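Local coordinates for proline dipeptidase (Streptococcus pneumoniae, PDB 3PN9), which probably hydrolyses dipeptides at the bond preceding a C-terminal proline, and is represented here by its creatinase/prolidase-type N-terminal domain, at residues E15-D20 with E123-T128; N31-F36 with Q132-I137; H90-L95 with K116-T121. One frame throughout, in Å; residues are numbered along the deposited sequence.

Interaction 1. Residues E15-D20 with E123-T128; sequences ESEKLD and EFDNLT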
# COMPACT_ATOMS: atom_id res chain seq x y z
N GLU A 15 -3.54 2.66 -5.46
CA GLU A 15 -2.13 2.33 -5.53
C GLU A 15 -1.90 0.79 -5.61
O GLU A 15 -1.09 0.33 -6.43
CB GLU A 15 -1.38 2.94 -4.32
CG GLU A 15 0.06 2.37 -4.25
CD GLU A 15 0.91 3.05 -3.16
OE1 GLU A 15 0.39 3.86 -2.34
OE2 GLU A 15 2.10 2.76 -3.12
N SER A 16 -2.60 -0.01 -4.81
CA SER A 16 -2.22 -1.44 -4.78
C SER A 16 -2.78 -2.11 -6.07
O SER A 16 -2.23 -3.10 -6.48
CB SER A 16 -2.77 -2.17 -3.55
OG SER A 16 -4.16 -1.98 -3.50
N GLU A 17 -3.84 -1.58 -6.71
CA GLU A 17 -4.30 -2.15 -7.99
C GLU A 17 -3.70 -1.49 -9.25
O GLU A 17 -4.14 -1.85 -10.39
CB GLU A 17 -5.77 -1.99 -8.17
CG GLU A 17 -6.53 -2.64 -7.08
CD GLU A 17 -6.75 -4.14 -7.35
OE1 GLU A 17 -7.36 -4.57 -8.35
OE2 GLU A 17 -6.30 -4.92 -6.51
N LYS A 18 -2.79 -0.56 -9.07
CA LYS A 18 -2.12 0.14 -10.16
C LYS A 18 -3.18 0.86 -11.04
O LYS A 18 -3.12 0.76 -12.28
CB LYS A 18 -1.26 -0.80 -11.01
CG LYS A 18 -0.06 -1.34 -10.24
CD LYS A 18 0.40 -2.57 -11.02
CE LYS A 18 1.88 -2.74 -10.81
NZ LYS A 18 2.04 -3.20 -9.39
N LEU A 19 -4.14 1.54 -10.41
CA LEU A 19 -5.19 2.24 -11.13
C LEU A 19 -4.82 3.70 -11.18
O LEU A 19 -4.38 4.23 -10.16
CB LEU A 19 -6.56 2.04 -10.36
CG LEU A 19 -7.17 0.63 -10.48
CD1 LEU A 19 -8.29 0.37 -9.50
CD2 LEU A 19 -7.76 0.44 -11.95
N ASP A 20 -5.14 4.40 -12.28
CA ASP A 20 -4.92 5.87 -12.33
C ASP A 20 -6.16 6.63 -11.78
O ASP A 20 -6.01 7.76 -11.24
CB ASP A 20 -4.65 6.26 -13.80
CG ASP A 20 -3.45 5.50 -14.33
OD1 ASP A 20 -2.41 5.76 -13.75
OD2 ASP A 20 -3.56 4.56 -15.14
N GLU A 123 -7.68 0.50 -19.98
CA GLU A 123 -8.47 -0.74 -19.65
C GLU A 123 -9.41 -0.39 -18.53
O GLU A 123 -9.04 0.49 -17.65
CB GLU A 123 -7.64 -1.86 -19.01
CG GLU A 123 -6.22 -2.08 -19.38
CD GLU A 123 -5.65 -3.30 -18.50
OE1 GLU A 123 -6.18 -4.46 -18.67
OE2 GLU A 123 -4.75 -3.09 -17.61
N PHE A 124 -10.57 -1.04 -18.48
CA PHE A 124 -11.58 -0.73 -17.43
C PHE A 124 -11.70 -1.90 -16.44
O PHE A 124 -12.13 -3.01 -16.85
CB PHE A 124 -12.92 -0.39 -18.06
CG PHE A 124 -12.91 1.02 -18.72
CD1 PHE A 124 -13.56 2.05 -18.14
CD2 PHE A 124 -12.23 1.26 -19.91
CE1 PHE A 124 -13.63 3.36 -18.76
CE2 PHE A 124 -12.20 2.62 -20.48
CZ PHE A 124 -12.92 3.63 -19.88
N ASP A 125 -11.37 -1.69 -15.17
CA ASP A 125 -11.57 -2.78 -14.18
C ASP A 125 -12.90 -2.49 -13.43
O ASP A 125 -13.45 -1.36 -13.48
CB ASP A 125 -10.49 -2.66 -13.10
CG ASP A 125 -9.12 -3.32 -13.48
OD1 ASP A 125 -8.83 -3.50 -14.68
OD2 ASP A 125 -8.29 -3.53 -12.51
N ASN A 126 -13.37 -3.43 -12.63
CA ASN A 126 -14.64 -3.27 -11.94
C ASN A 126 -14.32 -2.75 -10.51
O ASN A 126 -13.66 -3.45 -9.73
CB ASN A 126 -15.31 -4.65 -11.90
CG ASN A 126 -16.69 -4.61 -11.29
OD1 ASN A 126 -17.21 -3.56 -10.99
ND2 ASN A 126 -17.32 -5.79 -11.08
N LEU A 127 -14.95 -1.66 -10.09
CA LEU A 127 -14.79 -1.08 -8.76
C LEU A 127 -15.90 -1.60 -7.83
O LEU A 127 -15.80 -1.38 -6.62
CB LEU A 127 -15.10 0.46 -8.91
CG LEU A 127 -15.00 1.42 -7.66
CD1 LEU A 127 -13.57 1.35 -7.15
CD2 LEU A 127 -15.25 2.88 -8.13
N THR A 128 -17.02 -2.14 -8.34
CA THR A 128 -18.13 -2.46 -7.45
C THR A 128 -17.72 -3.38 -6.22
O THR A 128 -18.12 -3.11 -5.09
CB THR A 128 -19.30 -3.09 -8.30
OG1 THR A 128 -19.82 -1.98 -9.10
CG2 THR A 128 -20.48 -3.67 -7.41
O HOH W 1 -8.91 -3.25 -10.14

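Interaction 2. Residues N31-F36 with Q132-I137; sequences NYLTGF and QRMRLI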
# COMPACT_ATOMS: atom_id res chain seq x y z
N ASN A 31 -22.95 9.36 -2.70
CA ASN A 31 -23.38 9.85 -1.39
C ASN A 31 -22.72 9.10 -0.21
O ASN A 31 -22.20 9.73 0.81
CB ASN A 31 -24.91 9.65 -1.30
CG ASN A 31 -25.44 10.18 0.05
OD1 ASN A 31 -25.03 11.24 0.47
ND2 ASN A 31 -26.31 9.45 0.70
N TYR A 32 -22.59 7.79 -0.39
CA TYR A 32 -21.83 6.94 0.62
C TYR A 32 -20.38 7.45 0.85
O TYR A 32 -19.92 7.59 2.00
CB TYR A 32 -21.80 5.48 0.10
CG TYR A 32 -20.92 4.56 0.94
CD1 TYR A 32 -21.26 4.30 2.30
CD2 TYR A 32 -19.79 4.00 0.40
CE1 TYR A 32 -20.44 3.39 3.13
CE2 TYR A 32 -18.97 3.10 1.17
CZ TYR A 32 -19.32 2.84 2.53
OH TYR A 32 -18.55 1.98 3.20
N LEU A 33 -19.65 7.81 -0.24
CA LEU A 33 -18.31 8.27 -0.13
C LEU A 33 -18.22 9.73 0.27
O LEU A 33 -17.23 10.11 0.80
CB LEU A 33 -17.53 8.05 -1.43
CG LEU A 33 -17.52 6.61 -1.96
CD1 LEU A 33 -16.98 6.49 -3.44
CD2 LEU A 33 -16.65 5.71 -0.99
N THR A 34 -19.21 10.57 0.01
CA THR A 34 -18.94 12.03 0.16
C THR A 34 -19.96 12.73 0.97
O THR A 34 -19.76 13.85 1.32
CB THR A 34 -18.89 12.83 -1.21
OG1 THR A 34 -20.21 12.76 -1.74
CG2 THR A 34 -17.91 12.16 -2.18
N GLY A 35 -21.10 12.10 1.21
CA GLY A 35 -22.22 12.75 1.88
C GLY A 35 -22.98 13.73 0.93
O GLY A 35 -23.92 14.37 1.37
N PHE A 36 -22.68 13.74 -0.37
CA PHE A 36 -23.43 14.55 -1.35
C PHE A 36 -24.38 13.63 -2.10
O PHE A 36 -23.94 12.69 -2.80
CB PHE A 36 -22.51 15.28 -2.35
CG PHE A 36 -23.30 16.06 -3.40
CD1 PHE A 36 -23.96 17.24 -3.01
CD2 PHE A 36 -23.47 15.55 -4.69
CE1 PHE A 36 -24.75 18.01 -3.97
CE2 PHE A 36 -24.21 16.25 -5.66
CZ PHE A 36 -24.87 17.48 -5.29
N GLN A 132 -18.46 -2.73 -2.28
CA GLN A 132 -19.26 -3.65 -1.45
C GLN A 132 -18.42 -4.13 -0.19
O GLN A 132 -18.98 -4.27 0.86
CB GLN A 132 -19.67 -4.92 -2.22
CG GLN A 132 -20.69 -4.46 -3.34
CD GLN A 132 -21.02 -5.64 -4.25
OE1 GLN A 132 -20.17 -6.37 -4.69
NE2 GLN A 132 -22.29 -5.74 -4.60
N ARG A 133 -17.14 -4.40 -0.37
CA ARG A 133 -16.24 -4.78 0.76
C ARG A 133 -16.13 -3.66 1.75
O ARG A 133 -16.20 -3.85 3.01
CB ARG A 133 -14.82 -5.23 0.16
CG ARG A 133 -13.85 -5.85 1.19
CD ARG A 133 -12.33 -5.87 0.69
NE ARG A 133 -12.28 -6.19 -0.73
CZ ARG A 133 -11.27 -5.86 -1.54
NH1 ARG A 133 -10.12 -5.20 -1.08
NH2 ARG A 133 -11.42 -6.16 -2.82
N MSE A 134 -16.09 -2.40 1.25
CA MSE A 134 -15.93 -1.33 2.17
C MSE A 134 -17.14 -1.17 3.12
O MSE A 134 -17.02 -0.69 4.31
CB MSE A 134 -15.81 0.02 1.33
CG MSE A 134 -15.35 1.06 2.19
SE MSE A 134 -14.87 2.69 0.91
CE MSE A 134 -13.95 1.84 -0.37
N ARG A 135 -18.31 -1.50 2.61
CA ARG A 135 -19.52 -1.43 3.46
C ARG A 135 -19.55 -2.52 4.55
O ARG A 135 -20.38 -2.40 5.44
CB ARG A 135 -20.76 -1.65 2.59
CG ARG A 135 -20.92 -0.49 1.59
CD ARG A 135 -22.24 -0.66 0.77
NE ARG A 135 -22.48 0.36 -0.29
CZ ARG A 135 -23.02 1.53 -0.02
NH1 ARG A 135 -23.36 1.88 1.26
NH2 ARG A 135 -23.29 2.34 -1.04
N LEU A 136 -18.68 -3.52 4.48
CA LEU A 136 -18.58 -4.54 5.56
C LEU A 136 -17.84 -4.07 6.78
O LEU A 136 -17.52 -4.92 7.63
CB LEU A 136 -17.88 -5.77 5.07
CG LEU A 136 -18.51 -6.38 3.83
CD1 LEU A 136 -17.70 -7.58 3.42
CD2 LEU A 136 -20.01 -6.72 4.04
N ILE A 137 -17.47 -2.77 6.86
CA ILE A 137 -16.96 -2.11 8.12
C ILE A 137 -17.90 -0.92 8.35
O ILE A 137 -17.78 0.09 7.60
CB ILE A 137 -15.48 -1.64 7.99
CG1 ILE A 137 -14.58 -2.84 7.58
CG2 ILE A 137 -15.00 -0.88 9.27
CD1 ILE A 137 -13.80 -2.47 6.37
O HOH W 2 -19.35 1.71 5.78

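Interaction 3. Residues H90-L95 with K116-T121; sequences HALPQL and KTVFET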
# COMPACT_ATOMS: atom_id res chain seq x y z
N HIS A 90 -11.24 17.95 -20.08
CA HIS A 90 -10.45 19.19 -19.86
C HIS A 90 -10.40 19.48 -18.37
O HIS A 90 -9.44 20.05 -17.92
CB HIS A 90 -11.14 20.42 -20.58
CG HIS A 90 -11.23 20.31 -22.11
ND1 HIS A 90 -10.85 19.18 -22.84
CD2 HIS A 90 -11.72 21.20 -23.04
CE1 HIS A 90 -11.08 19.38 -24.13
NE2 HIS A 90 -11.60 20.60 -24.28
N ALA A 91 -11.40 19.08 -17.58
CA ALA A 91 -11.28 19.38 -16.14
C ALA A 91 -10.30 18.43 -15.39
O ALA A 91 -9.71 18.84 -14.38
CB ALA A 91 -12.66 19.39 -15.49
N LEU A 92 -10.14 17.20 -15.88
CA LEU A 92 -9.24 16.23 -15.26
C LEU A 92 -7.77 16.67 -15.57
O LEU A 92 -7.54 17.38 -16.58
CB LEU A 92 -9.43 14.81 -15.82
CG LEU A 92 -10.79 14.24 -15.29
CD1 LEU A 92 -11.19 12.93 -16.06
CD2 LEU A 92 -10.74 13.95 -13.74
N PRO A 93 -6.81 16.23 -14.74
CA PRO A 93 -5.39 16.47 -15.07
C PRO A 93 -5.12 15.81 -16.41
O PRO A 93 -5.75 14.78 -16.77
CB PRO A 93 -4.61 15.75 -13.94
CG PRO A 93 -5.67 14.72 -13.41
CD PRO A 93 -6.98 15.46 -13.50
N GLN A 94 -4.16 16.35 -17.16
CA GLN A 94 -3.89 15.77 -18.49
C GLN A 94 -2.91 14.63 -18.36
O GLN A 94 -1.74 14.81 -18.69
CB GLN A 94 -3.28 16.90 -19.42
CG GLN A 94 -4.28 18.13 -19.52
CD GLN A 94 -5.68 17.71 -20.10
OE1 GLN A 94 -5.79 17.33 -21.24
NE2 GLN A 94 -6.73 17.75 -19.28
N LEU A 95 -3.33 13.46 -17.84
CA LEU A 95 -2.36 12.39 -17.51
C LEU A 95 -2.55 11.33 -18.58
O LEU A 95 -3.49 11.39 -19.36
CB LEU A 95 -2.69 11.72 -16.12
CG LEU A 95 -2.68 12.69 -14.95
CD1 LEU A 95 -3.03 12.10 -13.58
CD2 LEU A 95 -1.37 13.53 -14.90
N LYS A 116 -15.20 6.28 -22.40
CA LYS A 116 -14.16 5.88 -23.38
C LYS A 116 -13.70 7.04 -24.29
O LYS A 116 -12.58 6.99 -24.82
CB LYS A 116 -14.62 4.66 -24.22
CG LYS A 116 -14.54 3.38 -23.34
CD LYS A 116 -15.01 2.18 -24.05
CE LYS A 116 -13.85 1.65 -24.84
NZ LYS A 116 -14.48 0.74 -25.82
N THR A 117 -14.46 8.12 -24.41
CA THR A 117 -13.88 9.27 -25.14
C THR A 117 -13.03 10.09 -24.18
O THR A 117 -12.15 10.83 -24.60
CB THR A 117 -14.90 10.23 -25.74
OG1 THR A 117 -15.57 10.90 -24.69
CG2 THR A 117 -15.96 9.47 -26.50
N VAL A 118 -13.32 10.00 -22.88
CA VAL A 118 -12.51 10.78 -21.95
C VAL A 118 -11.20 10.00 -21.78
O VAL A 118 -10.16 10.63 -21.74
CB VAL A 118 -13.19 10.89 -20.56
CG1 VAL A 118 -12.21 11.44 -19.45
CG2 VAL A 118 -14.56 11.59 -20.61
N PHE A 119 -11.27 8.66 -21.58
CA PHE A 119 -10.08 7.83 -21.38
C PHE A 119 -9.89 6.90 -22.58
O PHE A 119 -10.29 5.73 -22.57
CB PHE A 119 -10.25 6.94 -20.05
CG PHE A 119 -10.65 7.75 -18.85
CD1 PHE A 119 -9.75 8.67 -18.32
CD2 PHE A 119 -11.91 7.60 -18.25
CE1 PHE A 119 -10.05 9.39 -17.18
CE2 PHE A 119 -12.22 8.33 -17.16
CZ PHE A 119 -11.31 9.25 -16.60
N GLU A 120 -9.29 7.41 -23.63
CA GLU A 120 -9.28 6.74 -24.95
C GLU A 120 -8.46 5.52 -25.03
O GLU A 120 -8.74 4.69 -25.86
CB GLU A 120 -8.74 7.72 -26.03
CG GLU A 120 -9.71 8.89 -26.13
CD GLU A 120 -9.28 9.93 -27.21
OE1 GLU A 120 -8.93 11.06 -26.88
OE2 GLU A 120 -9.26 9.58 -28.39
N THR A 121 -7.42 5.37 -24.21
CA THR A 121 -6.70 4.09 -24.30
C THR A 121 -6.67 3.33 -22.95
O THR A 121 -5.75 2.55 -22.77
CB THR A 121 -5.22 4.31 -24.77
OG1 THR A 121 -4.68 5.42 -24.02
CG2 THR A 121 -5.22 4.76 -26.32

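Interaction 1. Residues E15-D20 with E123-T128
Leu19 and Asp125 meet where the end of helix 6-17 comes alongside strand 123-126, the outermost strand on this side of the mixed alpha/beta sheet within the chain. The helix closes with a Schellman motif: Lys18 adopts positive phi (59°), which turns the chain so that Leu19 leads into strand 21-24.

The direct side-chain contact is small: a methyl of Leu19, CD2, lies 4.0 Å from OD2 of Asp125, the two side chains crossing at a slant. With CG anti to its carbonyl carbon (chi1 -74°), Leu19 sends its branch between helix and sheet, where it makes apolar packing on Tyr13, Leu14 and Ala101; a branched aliphatic residue suits this buried joint.

The polar part is mediated by water and is rich in charge. Glu17 OE1 and Asp125 OD2 stand 4.4 Å apart, a like-charge pair that would be costly alone. A water donates to both, 2.7 Å to Glu17 OE1 and a short 2.5 Å to Asp125 OD2, bridging the acids. Cations balance them: Arg99 forms a salt bridge with Asp125 OD2, and Arg43 of the second subunit one with Glu17 OE1. Such partners would be expected to keep both carboxylates ionised, and the acid at Glu17 brings the joint into the subunit interface.

Backbone and capping bonds finish the segment. The strand's Asn126 N is hydrogen-bonded to Asp80 of the second subunit, so the edge is used in assembly. Asn126 also suits the turn into helix 128-134, because its short amide can reach forward to the first helical residue: Thr128 N donates to Asn126 OD1 at 3.0 Å, approaching from above the amide's carbonyl plane, 53° out of it.

Interaction 2. Residues N31-F36 with Q132-I137
The guanidinium of Arg135 lies over one face of the Tyr32 ring, a cation-pi contact with CZ of Arg135 4.0 Å from the ring centroid. The planes are tilted by 32°, and NH1 comes closest, 3.4 Å from Tyr32 CD1, toward the rim. The two side chains run past each other in opposite directions: the arginine is extended from CG to NE, so its CG lies near the hydroxyl end of the tyrosine while its charged end reaches back toward Tyr32 CB. Arginine suits this exposed place, giving a methylene and a flat cation to the same ring.

Tyr32 projects across the gap with CG anti to its backbone N (chi1 173°). A water in the ring plane joins its OH, 2.7 Å away, to the carbonyl O of Ile137, tying the tyrosine to the type I turn from Met134 to Ile137. The buried selenomethionine at 134 meets the same ring obliquely in a Met-aromatic contact, and its SE lies 4.0 Å from Leu33 CD2.

Helix 6-17 brings Ile10 against both Leu33 and Met134, and Lys6 makes a further cation-pi contact with Tyr32; Leu33 also reaches Leu47 of strand 46-50, joining helices 27-34 and 128-134 to the rest of the fold.

Interaction 3. Residues H90-L95 with K116-T121
Val118 and Phe119, at the end of helix 109-118, close on a single methyl of Leu92, the first residue beyond helix 84-91. Just before them, the carbonyl of Thr117 accepts from Lys89, a polar tie between the same two helices.

Val118 sets CG1 3.8 Å from Leu92 CD1. That branch is anti to the backbone N (chi1 167°), and it also lies 3.6 Å above the centre of the ring of Phe119, covering one of its faces. One methyl of Val118 thus serves two neighbours, and valine's short, rigid branch suits so close a fit.

Phe119 leaves helical geometry. Its CZ is 3.7 Å from Leu92 CD1, which approaches obliquely, the side chains crossing at about a right angle. A large aromatic suits the spot, for the ring further packs on Val21, Val23 and Phe48 of the sheet and meets Phe97 edge-to-face. Glu120, which is exposed, forms a salt bridge with Lys89.

Such purely aliphatic and aromatic packing, where two helix ends rest on a beta-sheet, belongs to a layered alpha/beta fold; helix 109-118 itself is the connection of the beta-alpha-beta crossover between parallel strands 99-102 and 123-126.

In the fold
Along the chain the segments of interactions 1 and 2 alternate, while interaction 3 is nested inside the loops that both close. The mixed six-stranded sheet is the frame around which they sit: interaction 1 includes its edge strand 123-126, and interactions 2 and 3 pack helix ends against or beside it. Interactions 1 and 2 have centres 17 Å apart, and strand 123-126 passes directly into helix 128-134. Interactions 1 and 3, 15 Å apart between centres, touch where Phe124 CE2 packs 3.8 Å from Lys116 CG. Interactions 2 and 3 lie on opposite sides of the chain's centre, nearest atoms about 14 Å apart. Interactions 1 and 2 also reach the second subunit, whereas interaction 3 touches no other chain.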